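Local coordinates for protein leucine aminopeptidase (Parabacteroides distasonis, PDB 3TC8) that probably acts as a zinc-dependent aminopeptidase of the M28 family, or as a related glutaminyl-peptide cyclotransferase, and binds a zinc ion, at residues R96-D110 / D152-F166. Numbering follows the deposited sequence.
Sequences RVLLFAHWDSRPYSD and DIIFFDAEDYGTPEF
Arg96 grips Asp152 side-on near the start of strand 96-102: NE lies 2.8 Å from OD2, on its syn side, while NH2 reaches OD1 from above the carboxylate plane. Ser88 and Tyr191 also bond this buried carboxylate. At the far end, the Arg106 guanidinium spends all five N-H groups: NE and NH2 hold the two oxygens of Asp110, NH1 and NH2 converge on Gly162 O, and NH1 meets Asp160 O at 2.9 Å, from above the carbonyl plane. CG anti to the backbone N (chi1 -176°) carries the chain alongside Asp160 to these carbonyls. A leucine here would probably leave the Asp160 and Gly162 carbonyls without the guanidinium and the Asp110 carboxylate without its positive partner, holding the zinc-bearing loop less firmly. Asp110 OD2 takes Glu165 N at 3.0 Å on its anti lone pair. The short carboxylate of Asp104 suits its place by receiving two backbone N-H groups, Asp160 N on the syn lone pair of OD2 and Glu159 N on OD1, which His102 ND1 (2.8 Å) reaches from the opposite face. Glu159 OE1 sits over the centre of the His102 ring, whose NE2 bonds Asp127. Along the strands, backbone bonds run from Asp152 N–Val97 O to Trp103 N–Phe156 O. Pro107 CG rests on the Tyr161 ring, 3.7 Å from its centroid, Phe166 points its edge at the Tyr108 face, and Leu98 CD1 meets Ile154 CD1 at 3.6 Å. Parallel neighbouring strands whose C-terminal loops bring Asp160 to zinc, beside Asp127 and His281, are characteristic of the M28 zinc exopeptidase fold.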
loop_
_atom_site.group_PDB
_atom_site.type_symbol
_atom_site.label_atom_id
_atom_site.label_comp_id
_atom_site.label_asym_id
_atom_site.label_seq_id
_atom_site.Cartn_x
_atom_site.Cartn_y
_atom_site.Cartn_z
ATOM N N ARG A 96 18.894 1.782 3.341
ATOM C CA ARG A 96 17.526 2.253 3.122
ATOM C C ARG A 96 16.509 1.171 3.362
ATOM O O ARG A 96 16.810 -0.019 3.257
ATOM C CB ARG A 96 17.376 2.763 1.699
ATOM C CG ARG A 96 18.504 3.673 1.301
ATOM C CD ARG A 96 18.198 4.521 0.084
ATOM N NE ARG A 96 17.108 5.478 0.295
ATOM C CZ ARG A 96 17.222 6.571 1.025
ATOM N NH1 ARG A 96 18.401 6.951 1.543
ATOM N NH2 ARG A 96 16.164 7.367 1.185
ATOM N N VAL A 97 15.298 1.605 3.731
ATOM C CA VAL A 97 14.134 0.765 3.797
ATOM C C VAL A 97 13.053 1.373 2.922
ATOM O O VAL A 97 12.846 2.578 2.932
ATOM C CB VAL A 97 13.634 0.605 5.237
ATOM C CG1 VAL A 97 12.278 -0.073 5.290
ATOM C CG2 VAL A 97 14.677 -0.186 6.036
ATOM N N LEU A 98 12.390 0.536 2.127
ATOM C CA LEU A 98 11.296 0.889 1.259
ATOM C C LEU A 98 9.959 0.571 1.916
ATOM O O LEU A 98 9.724 -0.574 2.255
ATOM C CB LEU A 98 11.456 0.124 -0.044
ATOM C CG LEU A 98 10.310 0.273 -1.059
ATOM C CD1 LEU A 98 10.133 1.664 -1.523
ATOM C CD2 LEU A 98 10.501 -0.723 -2.222
ATOM N N LEU A 99 9.103 1.584 2.010
ATOM C CA LEU A 99 7.726 1.406 2.540
ATOM C C LEU A 99 6.792 1.863 1.427
ATOM O O LEU A 99 6.950 2.940 0.879
ATOM C CB LEU A 99 7.517 2.280 3.784
ATOM C CG LEU A 99 8.481 2.050 4.931
ATOM C CD1 LEU A 99 8.154 3.039 6.086
ATOM C CD2 LEU A 99 8.472 0.631 5.443
ATOM N N PHE A 100 5.782 1.026 1.124
ATOM C CA PHE A 100 4.997 1.288 -0.099
ATOM C C PHE A 100 3.582 0.855 0.032
ATOM O O PHE A 100 3.204 0.092 0.905
ATOM C CB PHE A 100 5.704 0.739 -1.356
ATOM C CG PHE A 100 6.002 -0.742 -1.392
ATOM C CD1 PHE A 100 6.980 -1.318 -0.601
ATOM C CD2 PHE A 100 5.371 -1.553 -2.313
ATOM C CE1 PHE A 100 7.343 -2.632 -0.710
ATOM C CE2 PHE A 100 5.735 -2.897 -2.418
ATOM C CZ PHE A 100 6.705 -3.430 -1.655
ATOM N N ALA A 101 2.753 1.403 -0.855
ATOM C CA ALA A 101 1.304 1.149 -0.912
ATOM C C ALA A 101 0.818 1.639 -2.287
ATOM O O ALA A 101 1.487 2.427 -2.909
ATOM C CB ALA A 101 0.597 1.961 0.200
ATOM N N HIS A 102 -0.320 1.107 -2.713
ATOM C CA HIS A 102 -0.932 1.636 -3.941
ATOM C C HIS A 102 -1.932 2.716 -3.584
ATOM O O HIS A 102 -2.631 2.644 -2.568
ATOM C CB HIS A 102 -1.585 0.537 -4.801
ATOM C CG HIS A 102 -2.971 0.141 -4.451
ATOM N ND1 HIS A 102 -4.055 0.705 -5.092
ATOM C CD2 HIS A 102 -3.483 -0.742 -3.570
ATOM C CE1 HIS A 102 -5.169 0.216 -4.603
ATOM N NE2 HIS A 102 -4.867 -0.691 -3.705
ATOM N N TRP A 103 -2.050 3.726 -4.457
ATOM C CA TRP A 103 -2.922 4.874 -4.191
ATOM C C TRP A 103 -4.124 5.005 -5.115
ATOM O O TRP A 103 -5.027 5.800 -4.832
ATOM C CB TRP A 103 -2.143 6.198 -4.122
ATOM C CG TRP A 103 -1.626 6.735 -5.401
ATOM C CD1 TRP A 103 -0.448 6.427 -5.994
ATOM C CD2 TRP A 103 -2.205 7.772 -6.194
ATOM N NE1 TRP A 103 -0.276 7.196 -7.123
ATOM C CE2 TRP A 103 -1.319 8.064 -7.250
ATOM C CE3 TRP A 103 -3.398 8.498 -6.106
ATOM C CZ2 TRP A 103 -1.626 9.016 -8.203
ATOM C CZ3 TRP A 103 -3.673 9.468 -7.035
ATOM C CH2 TRP A 103 -2.789 9.730 -8.058
ATOM N N ASP A 104 -4.129 4.306 -6.246
ATOM C CA ASP A 104 -5.275 4.309 -7.133
ATOM C C ASP A 104 -6.454 3.569 -6.538
ATOM O O ASP A 104 -6.308 2.713 -5.646
ATOM C CB ASP A 104 -4.908 3.698 -8.485
ATOM C CG ASP A 104 -4.480 2.239 -8.391
ATOM O OD1 ASP A 104 -3.603 1.925 -7.562
ATOM O OD2 ASP A 104 -5.028 1.426 -9.184
ATOM N N SER A 105 -7.623 3.880 -7.095
ATOM C CA SER A 105 -8.856 3.156 -6.798
ATOM C C SER A 105 -9.308 2.391 -8.030
ATOM O O SER A 105 -9.247 2.871 -9.155
ATOM C CB SER A 105 -9.988 4.186 -6.471
ATOM O OG SER A 105 -9.635 5.059 -5.436
ATOM N N ARG A 106 -9.833 1.198 -7.807
ATOM C CA ARG A 106 -10.329 0.369 -8.893
ATOM C C ARG A 106 -11.510 1.046 -9.596
ATOM O O ARG A 106 -12.442 1.490 -8.936
ATOM C CB ARG A 106 -10.719 -0.996 -8.336
ATOM C CG ARG A 106 -11.183 -2.017 -9.382
ATOM C CD ARG A 106 -10.807 -3.414 -8.969
ATOM N NE ARG A 106 -11.267 -4.461 -9.882
ATOM C CZ ARG A 106 -10.629 -4.779 -10.994
ATOM N NH1 ARG A 106 -9.623 -4.070 -11.435
ATOM N NH2 ARG A 106 -11.065 -5.768 -11.771
ATOM N N PRO A 107 -11.563 0.955 -10.918
ATOM C CA PRO A 107 -12.681 1.556 -11.674
ATOM C C PRO A 107 -13.958 0.716 -11.724
ATOM O O PRO A 107 -14.929 1.137 -12.328
ATOM C CB PRO A 107 -12.101 1.746 -13.057
ATOM C CG PRO A 107 -11.091 0.651 -13.190
ATOM C CD PRO A 107 -10.446 0.625 -11.834
ATOM N N TYR A 108 -13.892 -0.444 -11.120
ATOM C CA TYR A 108 -14.943 -1.436 -11.127
ATOM C C TYR A 108 -15.242 -1.892 -9.706
ATOM O O TYR A 108 -14.409 -1.765 -8.813
ATOM C CB TYR A 108 -14.548 -2.681 -11.940
ATOM C CG TYR A 108 -13.906 -2.412 -13.265
ATOM C CD1 TYR A 108 -14.524 -1.639 -14.235
ATOM C CD2 TYR A 108 -12.635 -2.879 -13.538
ATOM C CE1 TYR A 108 -13.912 -1.400 -15.446
ATOM C CE2 TYR A 108 -11.982 -2.623 -14.755
ATOM C CZ TYR A 108 -12.636 -1.867 -15.683
ATOM O OH TYR A 108 -12.016 -1.650 -16.892
ATOM N N SER A 109 -16.434 -2.395 -9.506
ATOM C CA SER A 109 -16.838 -3.087 -8.273
ATOM C C SER A 109 -17.265 -4.502 -8.648
ATOM O O SER A 109 -18.411 -4.890 -8.499
ATOM C CB SER A 109 -17.931 -2.323 -7.554
ATOM O OG SER A 109 -17.521 -0.998 -7.288
ATOM N N ASP A 110 -16.294 -5.260 -9.190
ATOM C CA ASP A 110 -16.610 -6.474 -9.930
ATOM C C ASP A 110 -16.930 -7.683 -9.077
ATOM O O ASP A 110 -17.349 -8.675 -9.626
ATOM C CB ASP A 110 -15.540 -6.778 -10.985
ATOM C CG ASP A 110 -14.088 -6.768 -10.472
ATOM O OD1 ASP A 110 -13.714 -5.918 -9.635
ATOM O OD2 ASP A 110 -13.297 -7.614 -11.001
ATOM N N ASP A 152 12.399 5.369 2.013
ATOM C CA ASP A 152 11.663 5.789 0.819
ATOM C C ASP A 152 10.215 5.357 0.995
ATOM O O ASP A 152 9.956 4.200 1.261
ATOM C CB ASP A 152 12.268 5.171 -0.435
ATOM C CG ASP A 152 13.729 5.516 -0.547
ATOM O OD1 ASP A 152 14.016 6.721 -0.715
ATOM O OD2 ASP A 152 14.572 4.585 -0.400
ATOM N N ILE A 153 9.324 6.323 0.870
ATOM C CA ILE A 153 7.878 6.097 0.877
ATOM C C ILE A 153 7.466 6.111 -0.592
ATOM O O ILE A 153 7.684 7.146 -1.248
ATOM C CB ILE A 153 7.146 7.197 1.635
ATOM C CG1 ILE A 153 7.658 7.434 3.062
ATOM C CG2 ILE A 153 5.661 7.011 1.542
ATOM C CD1 ILE A 153 7.364 6.326 3.997
ATOM N N ILE A 154 6.849 5.068 -1.068
ATOM C CA ILE A 154 6.362 5.047 -2.457
ATOM C C ILE A 154 4.876 4.713 -2.505
ATOM O O ILE A 154 4.436 3.721 -1.976
ATOM C CB ILE A 154 7.143 4.126 -3.416
ATOM C CG1 ILE A 154 8.633 4.476 -3.350
ATOM C CG2 ILE A 154 6.548 4.267 -4.824
ATOM C CD1 ILE A 154 9.521 3.725 -4.373
ATOM N N PHE A 155 4.150 5.635 -3.174
ATOM C CA PHE A 155 2.770 5.403 -3.531
ATOM C C PHE A 155 2.743 5.003 -5.022
ATOM O O PHE A 155 2.988 5.824 -5.892
ATOM C CB PHE A 155 1.915 6.626 -3.262
ATOM C CG PHE A 155 2.034 7.182 -1.848
ATOM C CD1 PHE A 155 2.168 6.359 -0.748
ATOM C CD2 PHE A 155 1.990 8.548 -1.668
ATOM C CE1 PHE A 155 2.265 6.930 0.521
ATOM C CE2 PHE A 155 2.056 9.114 -0.374
ATOM C CZ PHE A 155 2.198 8.256 0.700
ATOM N N PHE A 156 2.462 3.726 -5.248
ATOM C CA PHE A 156 2.414 3.170 -6.606
ATOM C C PHE A 156 1.011 3.322 -7.192
ATOM O O PHE A 156 0.015 3.114 -6.537
ATOM C CB PHE A 156 2.821 1.697 -6.586
ATOM C CG PHE A 156 4.284 1.482 -6.354
ATOM C CD1 PHE A 156 5.209 1.831 -7.296
ATOM C CD2 PHE A 156 4.746 0.855 -5.195
ATOM C CE1 PHE A 156 6.539 1.608 -7.108
ATOM C CE2 PHE A 156 6.111 0.639 -5.026
ATOM C CZ PHE A 156 6.996 0.978 -5.992
ATOM N N ASP A 157 1.002 3.680 -8.462
ATOM C CA ASP A 157 -0.231 3.881 -9.199
ATOM C C ASP A 157 -0.626 2.672 -9.992
ATOM O O ASP A 157 0.137 1.710 -10.169
ATOM C CB ASP A 157 -0.057 5.082 -10.164
ATOM C CG ASP A 157 -1.331 5.748 -10.603
ATOM O OD1 ASP A 157 -2.440 5.371 -10.154
ATOM O OD2 ASP A 157 -1.192 6.748 -11.343
ATOM N N ALA A 158 -1.877 2.675 -10.408
ATOM C CA ALA A 158 -2.388 1.725 -11.386
ATOM C C ALA A 158 -2.173 0.283 -10.920
ATOM O O ALA A 158 -1.920 -0.606 -11.746
ATOM C CB ALA A 158 -1.814 1.991 -12.747
ATOM N N GLU A 159 -2.375 0.019 -9.636
ATOM C CA GLU A 159 -2.296 -1.317 -9.124
ATOM C C GLU A 159 -3.565 -2.122 -9.372
ATOM O O GLU A 159 -3.487 -3.337 -9.494
ATOM C CB GLU A 159 -1.980 -1.285 -7.622
ATOM C CG GLU A 159 -1.888 -2.659 -6.947
ATOM C CD GLU A 159 -3.178 -3.335 -6.554
ATOM O OE1 GLU A 159 -4.166 -2.597 -6.322
ATOM O OE2 GLU A 159 -3.178 -4.618 -6.484
ATOM N N ASP A 160 -4.698 -1.416 -9.356
ATOM C CA ASP A 160 -5.999 -2.088 -9.186
ATOM C C ASP A 160 -6.901 -1.911 -10.428
ATOM O O ASP A 160 -8.123 -1.886 -10.289
ATOM C CB ASP A 160 -6.698 -1.604 -7.921
ATOM C CG ASP A 160 -7.383 -2.706 -7.173
ATOM O OD1 ASP A 160 -7.232 -3.888 -7.507
ATOM O OD2 ASP A 160 -8.061 -2.419 -6.214
ATOM N N TYR A 161 -6.278 -1.908 -11.595
ATOM C CA TYR A 161 -6.944 -1.770 -12.901
ATOM C C TYR A 161 -6.804 -3.078 -13.698
ATOM O O TYR A 161 -6.889 -3.076 -14.922
ATOM C CB TYR A 161 -6.363 -0.555 -13.663
ATOM C CG TYR A 161 -7.323 0.252 -14.521
ATOM C CD1 TYR A 161 -7.926 -0.267 -15.684
ATOM C CD2 TYR A 161 -7.574 1.585 -14.227
ATOM C CE1 TYR A 161 -8.728 0.537 -16.456
ATOM C CE2 TYR A 161 -8.351 2.397 -15.033
ATOM C CZ TYR A 161 -8.924 1.841 -16.156
ATOM O OH TYR A 161 -9.701 2.664 -16.961
ATOM N N GLY A 162 -6.647 -4.199 -13.018
ATOM C CA GLY A 162 -6.524 -5.486 -13.676
ATOM C C GLY A 162 -7.846 -6.001 -14.191
ATOM O O GLY A 162 -8.925 -5.479 -13.886
ATOM N N THR A 163 -7.760 -7.042 -15.005
ATOM C CA THR A 163 -8.916 -7.627 -15.683
ATOM C C THR A 163 -10.041 -7.874 -14.690
ATOM O O THR A 163 -9.843 -8.585 -13.692
ATOM C CB THR A 163 -8.536 -8.965 -16.331
ATOM O OG1 THR A 163 -7.413 -8.746 -17.192
ATOM C CG2 THR A 163 -9.719 -9.547 -17.110
ATOM N N PRO A 164 -11.264 -7.385 -14.977
ATOM C CA PRO A 164 -12.369 -7.636 -14.051
ATOM C C PRO A 164 -13.051 -8.981 -14.296
ATOM O O PRO A 164 -12.917 -9.603 -15.361
ATOM C CB PRO A 164 -13.313 -6.476 -14.331
ATOM C CG PRO A 164 -13.067 -6.148 -15.742
ATOM C CD PRO A 164 -11.616 -6.386 -15.992
ATOM N N GLU A 165 -13.850 -9.377 -13.328
ATOM C CA GLU A 165 -14.525 -10.660 -13.368
ATOM C C GLU A 165 -15.406 -10.833 -14.585
ATOM O O GLU A 165 -15.576 -11.943 -15.053
ATOM C CB GLU A 165 -15.371 -10.853 -12.117
ATOM C CG GLU A 165 -14.561 -10.938 -10.834
ATOM C CD GLU A 165 -13.657 -12.163 -10.793
ATOM O OE1 GLU A 165 -14.197 -13.239 -10.610
ATOM O OE2 GLU A 165 -12.424 -12.028 -10.968
ATOM N N PHE A 166 -15.948 -9.730 -15.119
ATOM C CA PHE A 166 -16.881 -9.804 -16.244
ATOM C C PHE A 166 -16.193 -9.794 -17.592
ATOM O O PHE A 166 -16.890 -9.847 -18.617
ATOM C CB PHE A 166 -17.931 -8.663 -16.114
ATOM C CG PHE A 166 -17.343 -7.279 -16.011
ATOM C CD1 PHE A 166 -16.905 -6.595 -17.114
ATOM C CD2 PHE A 166 -17.270 -6.637 -14.794
ATOM C CE1 PHE A 166 -16.384 -5.326 -17.017
ATOM C CE2 PHE A 166 -16.748 -5.354 -14.673
ATOM C CZ PHE A 166 -16.298 -4.682 -15.785
HETATM O O HOH W 1 -8.821 0.023 -5.278
#